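Local coordinates for protein greglin (Schistocerca gregaria, PDB 4GI3) that inhibits serine proteases, among them subtilisin, neutrophil and pancreatic elastases, chymotrypsin and cathepsin G, but not pancreatic trypsin, at residues B[47-50]-B[51-54]. Sequence-based numbering, arbitrary orientation.
Sequences ECEV and RKCG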
loop_
_atom_site.group_PDB
_atom_site.type_symbol
_atom_site.label_atom_id
_atom_site.label_comp_id
_atom_site.label_asym_id
_atom_site.label_seq_id
_atom_site.Cartn_x
_atom_site.Cartn_y
_atom_site.Cartn_z
ATOM N N GLU B 47 1.548 -15.055 -6.454
ATOM C CA GLU B 47 2.187 -16.270 -5.955
ATOM C C GLU B 47 2.135 -16.362 -4.446
ATOM O O GLU B 47 1.956 -17.457 -3.945
ATOM C CB GLU B 47 3.645 -16.347 -6.395
ATOM C CG GLU B 47 3.901 -16.886 -7.784
ATOM C CD GLU B 47 5.387 -17.066 -8.045
ATOM O OE1 GLU B 47 6.066 -17.705 -7.207
ATOM O OE2 GLU B 47 5.882 -16.529 -9.063
ATOM N N CYS B 48 2.286 -15.228 -3.700
ATOM C CA CYS B 48 2.218 -15.273 -2.237
ATOM C C CYS B 48 0.916 -15.903 -1.743
ATOM O O CYS B 48 0.951 -16.710 -0.822
ATOM C CB CYS B 48 2.437 -13.896 -1.610
ATOM S SG CYS B 48 2.543 -13.925 0.202
ATOM N N GLU B 49 -0.219 -15.524 -2.344
ATOM C CA GLU B 49 -1.538 -16.050 -1.959
ATOM C C GLU B 49 -1.673 -17.556 -2.232
ATOM O O GLU B 49 -2.247 -18.268 -1.402
ATOM C CB GLU B 49 -2.679 -15.258 -2.597
ATOM C CG GLU B 49 -2.860 -13.847 -2.021
ATOM C CD GLU B 49 -3.196 -13.663 -0.546
ATOM O OE1 GLU B 49 -2.903 -12.565 -0.019
ATOM O OE2 GLU B 49 -3.760 -14.590 0.081
ATOM N N VAL B 50 -1.091 -18.039 -3.350
ATOM C CA VAL B 50 -1.102 -19.476 -3.689
ATOM C C VAL B 50 -0.360 -20.245 -2.593
ATOM O O VAL B 50 -0.873 -21.248 -2.092
ATOM C CB VAL B 50 -0.473 -19.818 -5.064
ATOM C CG1 VAL B 50 -0.753 -21.275 -5.416
ATOM C CG2 VAL B 50 -0.964 -18.914 -6.173
ATOM N N ARG B 51 0.861 -19.771 -2.231
ATOM C CA ARG B 51 1.715 -20.373 -1.210
ATOM C C ARG B 51 1.050 -20.412 0.164
ATOM O O ARG B 51 1.213 -21.387 0.894
ATOM C CB ARG B 51 3.062 -19.652 -1.129
ATOM C CG ARG B 51 3.983 -19.905 -2.320
ATOM C CD ARG B 51 5.403 -19.393 -2.069
ATOM N NE ARG B 51 5.521 -17.935 -2.188
ATOM C CZ ARG B 51 5.584 -17.090 -1.159
ATOM N NH1 ARG B 51 5.536 -17.546 0.089
ATOM N NH2 ARG B 51 5.695 -15.785 -1.369
ATOM N N LYS B 52 0.290 -19.353 0.502
ATOM C CA LYS B 52 -0.425 -19.213 1.771
ATOM C C LYS B 52 -1.479 -20.331 1.872
ATOM O O LYS B 52 -1.530 -21.024 2.888
ATOM C CB LYS B 52 -1.087 -17.827 1.837
ATOM C CG LYS B 52 -1.807 -17.536 3.164
ATOM C CD LYS B 52 -2.777 -16.349 3.087
ATOM C CE LYS B 52 -2.092 -15.011 3.005
ATOM N NZ LYS B 52 -3.062 -13.895 2.807
ATOM N N CYS B 53 -2.282 -20.506 0.799
ATOM C CA CYS B 53 -3.327 -21.517 0.658
ATOM C C CYS B 53 -2.728 -22.922 0.836
ATOM O O CYS B 53 -3.242 -23.698 1.632
ATOM C CB CYS B 53 -4.041 -21.361 -0.684
ATOM S SG CYS B 53 -5.516 -22.400 -0.884
ATOM N N GLY B 54 -1.593 -23.185 0.181
ATOM C CA GLY B 54 -0.876 -24.453 0.292
ATOM C C GLY B 54 -0.388 -24.786 1.692
ATOM O O GLY B 54 -0.523 -25.925 2.141
#
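Glu49 and Lys52 form an i to i+3 salt bridge on the first turns of helix 47-57, the alpha helix of this small Kazal-like inhibitor. The helix packs on a three-stranded antiparallel sheet. Four consecutive i to i+4 backbone bonds, from Arg51 N to Glu47 O through Gly54 N to Val50 O, hold the turns together. The Glu49 and Lys52 side chains run side by side and point the same way. Glu49 bends at its second torsion (chi2 -61°), which brings its carboxylate alongside the lysine chain. Lys52 NZ meets Glu49 OE2 at 2.9 Å, on the syn side and somewhat out of the carboxylate plane. A weaker bond joins the same NZ to Glu49 OE1. The ammonium also makes a weak bond to Ser23 O, close to the start of the modelled chain.

Val50 lies on the buried side and packs on Val32, Val34, Phe44 and Tyr61 of the sheet. Cys48 and Cys53 leave the helix in different directions. Their disulfides tie it to Cys25 in strand 25-26 and to Cys76, near the C-terminal end of the modelled chain.

Arg51 also leans back toward the start of the helix, but along another side of it, over Cys48. Glu47 reaches outward, and its OE1 stays 5.1 Å from Arg51 NE. The opposite charges may attract, but they do not touch. The Arg51 chain bends at chi3 (-76°) and lays one face of the guanidinium over Cys48, with NH2 3.6 Å from Cys48 CA. The same Arg51 NH2 lies 3.8 Å from Cys48 CB.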